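Local coordinates for PfkB family carbohydrate kinase (Listeria grayi DSM 20601, PDB 4GM6), which probably transfers a phosphate group from a nucleotide to a sugar or sugar-derived substrate, as other carbohydrate kinases of the PfkB family do, at residues Met35-Gln40 with Thr49-His54; Thr111-Ser116 with Val126-His131; His261-Gly266 with Ser277-Ile282; Asp293-Ala298 with Phe315-Ala320. One frame throughout, in Å; residues are numbered along the deposited sequence.

Contact 1: Met35-Gln40 with Thr49-His54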
loop_
_atom_site.group_PDB
_atom_site.type_symbol
_atom_site.label_atom_id
_atom_site.label_comp_id
_atom_site.label_asym_id
_atom_site.label_seq_id
_atom_site.Cartn_x
_atom_site.Cartn_y
_atom_site.Cartn_z
ATOM N N MET C 35 20.630 7.413 -4.867
ATOM C CA MET C 35 19.293 6.894 -4.667
ATOM C C MET C 35 18.801 7.378 -3.305
ATOM O O MET C 35 19.454 7.143 -2.275
ATOM C CB MET C 35 19.244 5.381 -4.748
ATOM C CG MET C 35 17.849 4.848 -4.410
ATOM S SD MET C 35 17.650 3.079 -4.693
ATOM C CE MET C 35 18.965 2.402 -3.692
ATOM N N ARG C 36 17.682 8.084 -3.293
ATOM C CA ARG C 36 17.110 8.490 -2.024
ATOM C C ARG C 36 16.102 7.441 -1.548
ATOM O O ARG C 36 15.325 6.930 -2.350
ATOM C CB ARG C 36 16.437 9.862 -2.099
ATOM C CG ARG C 36 15.581 10.051 -0.861
ATOM C CD ARG C 36 15.021 11.443 -0.633
ATOM N NE ARG C 36 14.574 12.170 -1.813
ATOM C CZ ARG C 36 13.356 12.699 -1.977
ATOM N NH1 ARG C 36 13.080 13.387 -3.070
ATOM N NH2 ARG C 36 12.412 12.536 -1.077
ATOM N N LEU C 37 16.140 7.116 -0.255
ATOM C CA LEU C 37 15.212 6.145 0.369
ATOM C C LEU C 37 14.460 6.821 1.501
ATOM O O LEU C 37 15.060 7.170 2.513
ATOM C CB LEU C 37 15.991 4.936 0.882
ATOM C CG LEU C 37 16.767 4.257 -0.266
ATOM C CD1 LEU C 37 18.188 3.918 0.139
ATOM C CD2 LEU C 37 16.065 3.008 -0.733
ATOM N N SER C 38 13.145 6.972 1.322
ATOM C CA SER C 38 12.316 7.885 2.108
ATOM C C SER C 38 11.271 7.142 2.938
ATOM O O SER C 38 10.662 6.202 2.433
ATOM C CB SER C 38 11.534 8.787 1.136
ATOM O OG SER C 38 12.297 9.910 0.787
ATOM N N THR C 39 11.039 7.580 4.179
ATOM C CA THR C 39 9.903 7.061 4.964
ATOM C C THR C 39 8.645 7.812 4.551
ATOM O O THR C 39 8.709 8.871 3.940
ATOM C CB THR C 39 10.091 7.257 6.483
ATOM O OG1 THR C 39 9.983 8.654 6.818
ATOM C CG2 THR C 39 11.440 6.747 6.923
ATOM N N GLN C 40 7.499 7.261 4.886
ATOM C CA GLN C 40 6.225 7.896 4.585
ATOM C C GLN C 40 5.945 8.973 5.658
ATOM O O GLN C 40 6.570 8.984 6.729
ATOM C CB GLN C 40 5.119 6.803 4.523
ATOM C CG GLN C 40 5.385 5.770 3.387
ATOM C CD GLN C 40 6.505 4.760 3.734
ATOM O OE1 GLN C 40 6.519 4.225 4.849
ATOM N NE2 GLN C 40 7.448 4.497 2.787
ATOM N N THR C 49 8.675 0.114 7.595
ATOM C CA THR C 49 8.804 -1.265 7.077
ATOM C C THR C 49 9.111 -1.278 5.579
ATOM O O THR C 49 9.426 -2.315 5.006
ATOM C CB THR C 49 7.525 -2.086 7.308
ATOM O OG1 THR C 49 6.466 -1.483 6.564
ATOM C CG2 THR C 49 7.158 -2.121 8.802
ATOM N N ALA C 50 9.016 -0.115 4.948
ATOM C CA ALA C 50 9.349 0.030 3.525
ATOM C C ALA C 50 9.890 1.423 3.279
ATOM O O ALA C 50 9.514 2.352 3.971
ATOM C CB ALA C 50 8.129 -0.201 2.659
ATOM N N LEU C 51 10.777 1.569 2.303
ATOM C CA LEU C 51 11.259 2.890 1.926
ATOM C C LEU C 51 10.897 3.156 0.472
ATOM O O LEU C 51 11.119 2.297 -0.391
ATOM C CB LEU C 51 12.789 2.951 2.078
ATOM C CG LEU C 51 13.317 2.754 3.501
ATOM C CD1 LEU C 51 14.762 2.271 3.497
ATOM C CD2 LEU C 51 13.189 4.067 4.268
ATOM N N ASP C 52 10.371 4.348 0.205
ATOM C CA ASP C 52 10.149 4.811 -1.173
ATOM C C ASP C 52 11.449 5.251 -1.845
ATOM O O ASP C 52 12.291 5.884 -1.222
ATOM C CB ASP C 52 9.132 5.959 -1.172
ATOM C CG ASP C 52 7.782 5.510 -0.661
ATOM O OD1 ASP C 52 7.300 4.508 -1.198
ATOM O OD2 ASP C 52 7.237 6.103 0.298
ATOM N N ILE C 53 11.602 4.918 -3.122
ATOM C CA ILE C 53 12.822 5.209 -3.862
ATOM C C ILE C 53 12.662 6.417 -4.779
ATOM O O ILE C 53 11.646 6.549 -5.451
ATOM C CB ILE C 53 13.134 4.045 -4.820
ATOM C CG1 ILE C 53 13.492 2.775 -4.071
ATOM C CG2 ILE C 53 14.263 4.436 -5.763
ATOM C CD1 ILE C 53 13.917 1.677 -5.044
ATOM N N HIS C 54 13.671 7.287 -4.818
ATOM C CA HIS C 54 13.741 8.371 -5.807
ATOM C C HIS C 54 15.202 8.545 -6.205
ATOM O O HIS C 54 16.079 8.476 -5.352
ATOM C CB HIS C 54 13.214 9.677 -5.222
ATOM C CG HIS C 54 11.748 9.637 -4.926
ATOM N ND1 HIS C 54 11.244 9.417 -3.661
ATOM C CD2 HIS C 54 10.680 9.737 -5.747
ATOM C CE1 HIS C 54 9.925 9.407 -3.714
ATOM N NE2 HIS C 54 9.560 9.597 -4.969
HETATM O O HOH W 1 12.675 8.442 -1.908
HETATM O O HOH W 2 8.144 8.357 1.193
HETATM O O HOH W 3 6.805 1.742 6.480
#

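Contact 2: Thr111-Ser116 with Val126-His131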
loop_
_atom_site.group_PDB
_atom_site.type_symbol
_atom_site.label_atom_id
_atom_site.label_comp_id
_atom_site.label_asym_id
_atom_site.label_seq_id
_atom_site.Cartn_x
_atom_site.Cartn_y
_atom_site.Cartn_z
ATOM N N THR C 111 23.776 6.464 -1.636
ATOM C CA THR C 111 22.388 6.551 -1.237
ATOM C C THR C 111 22.278 7.518 -0.087
ATOM O O THR C 111 23.286 7.949 0.459
ATOM C CB THR C 111 21.820 5.174 -0.778
ATOM O OG1 THR C 111 22.527 4.710 0.386
ATOM C CG2 THR C 111 21.960 4.131 -1.884
ATOM N N TYR C 112 21.045 7.883 0.260
ATOM C CA TYR C 112 20.791 8.519 1.530
ATOM C C TYR C 112 19.368 8.223 1.954
ATOM O O TYR C 112 18.519 7.920 1.128
ATOM C CB TYR C 112 21.106 10.029 1.526
ATOM C CG TYR C 112 20.162 10.929 0.757
ATOM C CD1 TYR C 112 19.160 11.634 1.410
ATOM C CD2 TYR C 112 20.300 11.104 -0.611
ATOM C CE1 TYR C 112 18.314 12.481 0.716
ATOM C CE2 TYR C 112 19.459 11.943 -1.317
ATOM C CZ TYR C 112 18.478 12.634 -0.649
ATOM O OH TYR C 112 17.645 13.472 -1.357
ATOM N N TYR C 113 19.142 8.265 3.259
ATOM C CA TYR C 113 17.871 7.912 3.836
ATOM C C TYR C 113 17.242 9.209 4.292
ATOM O O TYR C 113 17.919 10.051 4.873
ATOM C CB TYR C 113 18.097 6.989 5.033
ATOM C CG TYR C 113 18.696 5.664 4.657
ATOM C CD1 TYR C 113 17.883 4.556 4.435
ATOM C CD2 TYR C 113 20.077 5.512 4.510
ATOM C CE1 TYR C 113 18.425 3.333 4.085
ATOM C CE2 TYR C 113 20.624 4.289 4.152
ATOM C CZ TYR C 113 19.784 3.207 3.942
ATOM O OH TYR C 113 20.296 1.975 3.602
ATOM N N LEU C 114 15.962 9.391 4.000
ATOM C CA LEU C 114 15.281 10.601 4.411
ATOM C C LEU C 114 14.050 10.269 5.255
ATOM O O LEU C 114 13.138 9.582 4.794
ATOM C CB LEU C 114 14.882 11.428 3.186
ATOM C CG LEU C 114 14.515 12.878 3.525
ATOM C CD1 LEU C 114 14.660 13.798 2.322
ATOM C CD2 LEU C 114 13.095 12.933 4.057
ATOM N N GLU C 115 14.041 10.744 6.493
ATOM C CA GLU C 115 12.905 10.559 7.379
ATOM C C GLU C 115 12.044 11.780 7.237
ATOM O O GLU C 115 12.498 12.930 7.390
ATOM C CB GLU C 115 13.374 10.438 8.824
ATOM C CG GLU C 115 12.325 9.972 9.806
ATOM C CD GLU C 115 12.882 9.970 11.214
ATOM O OE1 GLU C 115 13.182 11.079 11.715
ATOM O OE2 GLU C 115 13.057 8.879 11.801
ATOM N N SER C 116 10.796 11.524 6.928
ATOM C CA SER C 116 9.823 12.564 6.663
ATOM C C SER C 116 9.687 13.509 7.860
ATOM O O SER C 116 9.834 13.084 9.012
ATOM C CB SER C 116 8.475 11.904 6.355
ATOM O OG SER C 116 7.446 12.863 6.203
ATOM N N VAL C 126 20.179 10.760 6.630
ATOM C CA VAL C 126 21.367 9.971 6.954
ATOM C C VAL C 126 22.034 9.621 5.636
ATOM O O VAL C 126 21.466 8.900 4.820
ATOM C CB VAL C 126 21.024 8.659 7.689
ATOM C CG1 VAL C 126 22.302 7.933 8.105
ATOM C CG2 VAL C 126 20.164 8.937 8.907
ATOM N N TYR C 127 23.234 10.136 5.408
ATOM C CA TYR C 127 23.912 9.845 4.156
ATOM C C TYR C 127 24.563 8.460 4.159
ATOM O O TYR C 127 25.080 7.986 5.182
ATOM C CB TYR C 127 24.903 10.971 3.784
ATOM C CG TYR C 127 24.197 12.095 3.035
ATOM C CD1 TYR C 127 23.758 13.240 3.693
ATOM C CD2 TYR C 127 23.923 11.981 1.670
ATOM C CE1 TYR C 127 23.089 14.252 3.008
ATOM C CE2 TYR C 127 23.260 12.985 0.978
ATOM C CZ TYR C 127 22.839 14.114 1.650
ATOM O OH TYR C 127 22.160 15.105 0.956
ATOM N N ASP C 128 24.525 7.809 3.005
ATOM C CA ASP C 128 25.276 6.579 2.801
ATOM C C ASP C 128 25.930 6.649 1.423
ATOM O O ASP C 128 25.754 5.755 0.583
ATOM C CB ASP C 128 24.369 5.349 2.912
ATOM C CG ASP C 128 25.164 4.043 2.935
ATOM O OD1 ASP C 128 26.417 4.086 3.034
ATOM O OD2 ASP C 128 24.545 2.966 2.859
ATOM N N ARG C 129 26.702 7.715 1.218
ATOM C CA ARG C 129 27.201 8.092 -0.096
ATOM C C ARG C 129 28.714 7.922 -0.206
ATOM O O ARG C 129 29.254 7.889 -1.302
ATOM C CB ARG C 129 26.814 9.545 -0.426
ATOM C CG ARG C 129 27.625 10.601 0.326
ATOM C CD ARG C 129 27.247 12.020 -0.074
ATOM N NE ARG C 129 27.383 12.242 -1.511
ATOM C CZ ARG C 129 26.733 13.187 -2.193
ATOM N NH1 ARG C 129 26.922 13.312 -3.501
ATOM N NH2 ARG C 129 25.888 14.001 -1.573
ATOM N N GLN C 130 29.402 7.787 0.921
ATOM C CA GLN C 130 30.837 7.527 0.855
ATOM C C GLN C 130 31.119 6.226 0.114
ATOM O O GLN C 130 30.296 5.301 0.100
ATOM C CB GLN C 130 31.459 7.445 2.247
ATOM C CG GLN C 130 31.648 8.780 2.938
ATOM C CD GLN C 130 32.216 8.620 4.332
ATOM O OE1 GLN C 130 33.245 7.970 4.522
ATOM N NE2 GLN C 130 31.544 9.206 5.318
ATOM N N HIS C 131 32.299 6.165 -0.484
ATOM C CA HIS C 131 32.793 4.970 -1.176
ATOM C C HIS C 131 31.981 4.616 -2.418
ATOM O O HIS C 131 32.140 3.537 -2.973
ATOM C CB HIS C 131 32.858 3.762 -0.237
ATOM C CG HIS C 131 33.494 4.052 1.086
ATOM N ND1 HIS C 131 34.861 4.088 1.264
ATOM C CD2 HIS C 131 32.949 4.298 2.302
ATOM C CE1 HIS C 131 35.130 4.354 2.529
ATOM N NE2 HIS C 131 33.989 4.487 3.181
HETATM O O HOH W 4 22.120 2.400 1.752
#

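Contact 3: His261-Gly266 with Ser277-Ile282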
loop_
_atom_site.group_PDB
_atom_site.type_symbol
_atom_site.label_atom_id
_atom_site.label_comp_id
_atom_site.label_asym_id
_atom_site.label_seq_id
_atom_site.Cartn_x
_atom_site.Cartn_y
_atom_site.Cartn_z
ATOM N N HIS C 261 5.444 24.579 6.632
ATOM C CA HIS C 261 5.054 25.927 6.275
ATOM C C HIS C 261 6.282 26.799 6.056
ATOM O O HIS C 261 6.957 27.181 7.009
ATOM C CB HIS C 261 4.152 26.502 7.367
ATOM C CG HIS C 261 3.554 27.831 7.029
ATOM N ND1 HIS C 261 2.720 28.507 7.891
ATOM C CD2 HIS C 261 3.664 28.606 5.926
ATOM C CE1 HIS C 261 2.336 29.644 7.333
ATOM N NE2 HIS C 261 2.882 29.720 6.132
ATOM N N HIS C 262 6.567 27.088 4.788
ATOM C CA HIS C 262 7.688 27.935 4.391
ATOM C C HIS C 262 7.159 29.128 3.598
ATOM O O HIS C 262 6.140 29.021 2.913
ATOM C CB HIS C 262 8.642 27.175 3.463
ATOM C CG HIS C 262 9.439 26.095 4.129
ATOM N ND1 HIS C 262 10.462 25.432 3.483
ATOM C CD2 HIS C 262 9.382 25.573 5.377
ATOM C CE1 HIS C 262 10.970 24.516 4.291
ATOM N NE2 HIS C 262 10.344 24.593 5.452
ATOM N N LEU C 263 7.873 30.250 3.675
ATOM C CA LEU C 263 7.706 31.346 2.737
ATOM C C LEU C 263 8.893 31.279 1.778
ATOM O O LEU C 263 10.013 30.977 2.185
ATOM C CB LEU C 263 7.693 32.694 3.468
ATOM C CG LEU C 263 6.747 32.846 4.666
ATOM C CD1 LEU C 263 6.837 34.262 5.248
ATOM C CD2 LEU C 263 5.318 32.503 4.278
ATOM N N LEU C 264 8.648 31.534 0.499
ATOM C CA LEU C 264 9.700 31.416 -0.498
ATOM C C LEU C 264 9.605 32.579 -1.453
ATOM O O LEU C 264 8.534 32.874 -1.969
ATOM C CB LEU C 264 9.550 30.121 -1.291
ATOM C CG LEU C 264 10.788 29.739 -2.098
ATOM C CD1 LEU C 264 11.833 29.131 -1.167
ATOM C CD2 LEU C 264 10.413 28.750 -3.187
ATOM N N GLN C 265 10.740 33.225 -1.687
ATOM C CA GLN C 265 10.804 34.409 -2.518
ATOM C C GLN C 265 12.117 34.319 -3.278
ATOM O O GLN C 265 13.169 34.060 -2.689
ATOM C CB GLN C 265 10.766 35.668 -1.652
ATOM C CG GLN C 265 10.937 36.974 -2.424
ATOM C CD GLN C 265 10.694 38.196 -1.562
ATOM O OE1 GLN C 265 11.269 38.335 -0.483
ATOM N NE2 GLN C 265 9.847 39.100 -2.041
ATOM N N GLY C 266 12.063 34.477 -4.592
ATOM C CA GLY C 266 13.285 34.379 -5.388
ATOM C C GLY C 266 13.980 35.727 -5.446
ATOM O O GLY C 266 13.317 36.767 -5.451
ATOM N N SER C 277 10.818 38.242 -6.624
ATOM C CA SER C 277 9.509 37.725 -7.014
ATOM C C SER C 277 8.487 38.111 -5.952
ATOM O O SER C 277 8.841 38.752 -4.969
ATOM C CB SER C 277 9.577 36.207 -7.111
ATOM O OG SER C 277 9.634 35.623 -5.815
ATOM N N GLU C 278 7.227 37.720 -6.120
ATOM C CA GLU C 278 6.298 37.830 -4.993
ATOM C C GLU C 278 6.790 36.827 -3.951
ATOM O O GLU C 278 7.582 35.935 -4.268
ATOM C CB GLU C 278 4.842 37.539 -5.401
ATOM C CG GLU C 278 4.465 36.051 -5.404
ATOM C CD GLU C 278 2.961 35.785 -5.521
ATOM O OE1 GLU C 278 2.387 35.107 -4.630
ATOM O OE2 GLU C 278 2.346 36.247 -6.507
ATOM N N GLU C 279 6.360 36.975 -2.704
ATOM C CA GLU C 279 6.682 35.968 -1.710
ATOM C C GLU C 279 5.537 34.958 -1.629
ATOM O O GLU C 279 4.391 35.345 -1.419
ATOM C CB GLU C 279 6.913 36.608 -0.350
ATOM C CG GLU C 279 7.543 35.677 0.671
ATOM C CD GLU C 279 8.112 36.440 1.854
ATOM O OE1 GLU C 279 7.313 36.940 2.675
ATOM O OE2 GLU C 279 9.355 36.546 1.958
ATOM N N TYR C 280 5.849 33.683 -1.829
ATOM C CA TYR C 280 4.850 32.605 -1.746
ATOM C C TYR C 280 4.781 31.988 -0.362
ATOM O O TYR C 280 5.807 31.769 0.286
ATOM C CB TYR C 280 5.187 31.471 -2.717
ATOM C CG TYR C 280 5.016 31.820 -4.166
ATOM C CD1 TYR C 280 3.785 31.681 -4.790
ATOM C CD2 TYR C 280 6.086 32.286 -4.913
ATOM C CE1 TYR C 280 3.623 32.002 -6.122
ATOM C CE2 TYR C 280 5.935 32.614 -6.245
ATOM C CZ TYR C 280 4.705 32.463 -6.841
ATOM O OH TYR C 280 4.548 32.777 -8.159
ATOM N N ALA C 281 3.565 31.693 0.077
ATOM C CA ALA C 281 3.355 30.905 1.272
ATOM C C ALA C 281 3.058 29.473 0.836
ATOM O O ALA C 281 2.108 29.231 0.105
ATOM C CB ALA C 281 2.213 31.486 2.086
ATOM N N ILE C 282 3.894 28.531 1.264
ATOM C CA ILE C 282 3.742 27.137 0.886
ATOM C C ILE C 282 3.354 26.317 2.102
ATOM O O ILE C 282 4.145 26.186 3.037
ATOM C CB ILE C 282 5.058 26.582 0.307
ATOM C CG1 ILE C 282 5.533 27.470 -0.857
ATOM C CG2 ILE C 282 4.897 25.125 -0.088
ATOM C CD1 ILE C 282 6.901 27.097 -1.412
#

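Contact 4: Asp293-Ala298 with Phe315-Ala320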
loop_
_atom_site.group_PDB
_atom_site.type_symbol
_atom_site.label_atom_id
_atom_site.label_comp_id
_atom_site.label_asym_id
_atom_site.label_seq_id
_atom_site.Cartn_x
_atom_site.Cartn_y
_atom_site.Cartn_z
ATOM N N ASP C 293 17.005 23.071 -6.800
ATOM C CA ASP C 293 17.409 22.637 -8.129
ATOM C C ASP C 293 16.387 23.058 -9.167
ATOM O O ASP C 293 16.727 23.280 -10.328
ATOM C CB ASP C 293 17.620 21.118 -8.177
ATOM C CG ASP C 293 18.643 20.652 -7.158
ATOM O OD1 ASP C 293 19.599 21.413 -6.886
ATOM O OD2 ASP C 293 18.489 19.547 -6.606
ATOM N N ALA C 294 15.129 23.148 -8.753
ATOM C CA ALA C 294 14.081 23.569 -9.660
ATOM C C ALA C 294 14.249 25.061 -9.904
ATOM O O ALA C 294 14.086 25.537 -11.025
ATOM C CB ALA C 294 12.702 23.258 -9.079
ATOM N N TYR C 295 14.571 25.799 -8.845
ATOM C CA TYR C 295 14.847 27.224 -8.971
ATOM C C TYR C 295 16.049 27.418 -9.880
ATOM O O TYR C 295 16.005 28.195 -10.828
ATOM C CB TYR C 295 15.130 27.852 -7.608
ATOM C CG TYR C 295 15.261 29.369 -7.647
ATOM C CD1 TYR C 295 14.142 30.179 -7.845
ATOM C CD2 TYR C 295 16.497 29.996 -7.472
ATOM C CE1 TYR C 295 14.254 31.563 -7.886
ATOM C CE2 TYR C 295 16.615 31.384 -7.511
ATOM C CZ TYR C 295 15.491 32.165 -7.716
ATOM O OH TYR C 295 15.590 33.551 -7.733
ATOM N N THR C 296 17.121 26.693 -9.601
ATOM C CA THR C 296 18.347 26.863 -10.396
ATOM C C THR C 296 18.068 26.621 -11.875
ATOM O O THR C 296 18.496 27.395 -12.729
ATOM C CB THR C 296 19.491 25.932 -9.916
ATOM O OG1 THR C 296 19.932 26.362 -8.621
ATOM C CG2 THR C 296 20.690 25.969 -10.900
ATOM N N ALA C 297 17.360 25.539 -12.177
ATOM C CA ALA C 297 17.085 25.194 -13.571
ATOM C C ALA C 297 16.191 26.241 -14.219
ATOM O O ALA C 297 16.358 26.584 -15.397
ATOM C CB ALA C 297 16.444 23.818 -13.670
ATOM N N ALA C 298 15.242 26.763 -13.450
ATOM C CA ALA C 298 14.314 27.753 -14.009
ATOM C C ALA C 298 15.055 29.053 -14.320
ATOM O O ALA C 298 14.811 29.690 -15.344
ATOM C CB ALA C 298 13.159 28.009 -13.060
ATOM N N PHE C 315 9.346 33.548 -12.991
ATOM C CA PHE C 315 9.140 32.207 -13.505
ATOM C C PHE C 315 9.807 31.173 -12.606
ATOM O O PHE C 315 9.199 30.146 -12.252
ATOM C CB PHE C 315 9.713 32.122 -14.923
ATOM C CG PHE C 315 9.588 30.757 -15.549
ATOM C CD1 PHE C 315 10.650 29.872 -15.526
ATOM C CD2 PHE C 315 8.415 30.372 -16.176
ATOM C CE1 PHE C 315 10.545 28.620 -16.105
ATOM C CE2 PHE C 315 8.305 29.127 -16.767
ATOM C CZ PHE C 315 9.373 28.250 -16.727
ATOM N N ALA C 316 11.059 31.439 -12.237
ATOM C CA ALA C 316 11.854 30.478 -11.477
ATOM C C ALA C 316 11.317 30.275 -10.066
ATOM O O ALA C 316 11.310 29.158 -9.565
ATOM C CB ALA C 316 13.313 30.888 -11.429
ATOM N N THR C 317 10.882 31.350 -9.415
ATOM C CA THR C 317 10.298 31.195 -8.091
ATOM C C THR C 317 9.008 30.369 -8.160
ATOM O O THR C 317 8.730 29.571 -7.267
ATOM C CB THR C 317 10.037 32.550 -7.413
ATOM O OG1 THR C 317 11.236 33.338 -7.463
ATOM C CG2 THR C 317 9.626 32.339 -5.962
ATOM N N ALA C 318 8.230 30.551 -9.226
ATOM C CA ALA C 318 7.018 29.763 -9.421
ATOM C C ALA C 318 7.351 28.292 -9.627
ATOM O O ALA C 318 6.683 27.403 -9.091
ATOM C CB ALA C 318 6.222 30.298 -10.598
ATOM N N ALA C 319 8.397 28.024 -10.397
ATOM C CA ALA C 319 8.798 26.644 -10.660
ATOM C C ALA C 319 9.192 25.950 -9.373
ATOM O O ALA C 319 8.833 24.795 -9.125
ATOM C CB ALA C 319 9.979 26.621 -11.630
ATOM N N ALA C 320 9.981 26.651 -8.574
ATOM C CA ALA C 320 10.460 26.121 -7.304
ATOM C C ALA C 320 9.290 25.891 -6.353
ATOM O O ALA C 320 9.261 24.909 -5.611
ATOM C CB ALA C 320 11.457 27.096 -6.686
#

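Contact 1: Met35-Gln40 with Thr49-His54
R36 N to H54 O, at 2.6 Å, is the shortest bond between the backbones. R36 and S38 form antiparallel hydrogen-bonded pairs with H54 and D52, with L37 opposite I53 between them. The Q40 amide reaches D52 and A50 through NE2, with both acceptors in its own plane. The bond from NE2 to D52 OD2 is 3.0 Å and nearly straight (171°), although it meets the carboxylate from above its plane. The second runs 3.2 Å from NE2 to A50 O, again above the acceptor's plane. A bend at chi2 (76°) folds the amide back over the neighbouring strand, and the two bonds fix its rotation. This is the hairpin of strands 34-38 and 50-56 in the small lid sheet of the PfkB fold; A50, L51 and D52 continue that sheet into an antiparallel strand of the second subunit. On the S38 face, one water joins S38 OG, D52 O and H54 ND1. H54 ND1 lies over one face of the R36 guanidinium, displaced toward its rim, 4.2 Å from NH2, but the arginine's charge is met by D287 and D329. The opposite face is apolar: L37 CB meets L51 CD1 at 3.9 Å, and M35 SD rests 3.8 Å from I53 CG2.

Contact 2: Thr111-Ser116 with Val126-His131
The rings of Y112 and Y127 form an oblique pair, side by side and pointing the same way, with centroids 5.0 Å apart and planes at 31°. Y127 CZ sits 4.2 Å above one face of Y112, displaced toward the rim, while the tightest touch is Y127 CD2 against Y112 CB at 3.4 Å. With its CG between the backbone N and the carbonyl carbon (chi1 72°), Y112 keeps its ring beside this neighbour. On the other face of the sheet the Y113 ring is met at its edge: V126 O lies in its plane, 3.7 Å from CD2, and D128 CB approaches CE2 at 4.1 Å. The D128 carboxylate is turned only 15° from the plane of that ring. One water ties this side together, touching T111 OG1 and Y113 OH and donating to D128 OD2 over 2.7 Å. The backbones beneath pair as the antiparallel hairpin of strands 111-115 and 124-128. Its Y113/V126 end is well formed, Y113 N to V126 O measuring 2.9 Å, whereas at D128 the strand turns off and T111 N reaches D128 O from above the carbonyl plane. Strand 124-128 borders the lid sheet within this chain, and D128 OD1 makes a salt bridge to R108 of the second subunit. With a cationic partner on one oxygen and a water donating to the other, D128 is probably a carboxylate whose charge is met across the subunit interface; the shared water probably helps to orient the hydroxyls of T111 and Y113.

Contact 3: His261-Gly266 with Ser277-Ile282
S277 OG is held by G266 N from across the contact, at 3.0 Å, and by the carbonyl of its own neighbour, donating to E278 O at 2.6 Å. The first bond is close to straight (162°), and a weak third partner, T317 OG1, comes from helix 309-323. The hydroxyl stands between the backbone N and the carbonyl carbon of its own residue (chi1 73°), which presents it to G266 across the gap. S277 N returns a bond to G266 O. Beside it the Q265 chain, extended beyond CG, carries NE2 to within 3.1 Å of S277 O, with the acceptor near the amide plane. E279 crosses Q265 at about a right angle, and its OE1 lies 3.7 Å from L263 CD1. Further along, L264 and H262 form antiparallel hydrogen-bonded pairs with Y280 and I282, L263 facing A281 between them; I282 N to H262 O is 2.8 Å. On the buried face I282 CD1 touches L264 CB at 4.0 Å, and both I282 and Y280 pack on L120 of the fourth subunit. The arrangement is an antiparallel beta hairpin at one border of the large mixed sheet, whose parallel part gives the PfkB kinase its alpha/beta core.

Contact 4: Asp293-Ala298 with Phe315-Ala320
A298 presses its methyl into A316, and here the two helices are tightest: CB lies 3.2 Å from A316 CA and 3.3 Å from A316 CB. Both values are shorter than usual van der Waals contact, so their exact size deserves caution, but the close approach agrees with the 7.7 Å between the helix axes. A319 CB, at 3.8 Å, and the F315 ring, whose CD1 is 4.0 Å away, surround the same methyl. Toward the start of 293-298 the fit relaxes, since A294 CB comes no nearer than 4.0 Å to A320 CA. No part of this contact faces solvent, so the looser end is still buried. Y295 carries the remaining flank: with CG anti to the backbone N (chi1 -173°), its ring reaches across to helix 309-323, where A316 O and T317 OG1 lie at its edge. Y295 CD1 lies 3.5 Å from A316 O, and the Y295 hydroxyl is hydrogen-bonded to H267 O. The segments run antiparallel at 152°, a pairing through small alanine side chains that lets helices come close. D293, near the start of helix 291-304, sits where PfkB relatives carry the GXGD aspartate, and this contact packs the following turns against helix 309-323.

Contacts 1 and 2 are two hairpins of one lid sheet, their centres 10 Å apart. Strands 34-38 and 111-115 run side by side in it, with probable hydrogen bonds from L37 N to Y112 O (2.9 Å) and from L114 N to L37 O (2.8 Å); both contacts touch the second subunit. Contacts 3 and 4 form another pair, centres 12 Å apart: Y280 CD2 packs on T317 CG2 at 3.7 Å, and G266 CA lies 3.4 Å from Y295 OH. Between the pairs, contacts 2 and 4 come within about 8 Å at their nearest atoms without touching. D293, in the 293-298 segment but packed on helix 58-68, occupies the family's GXGD position and so probably lies at the active site.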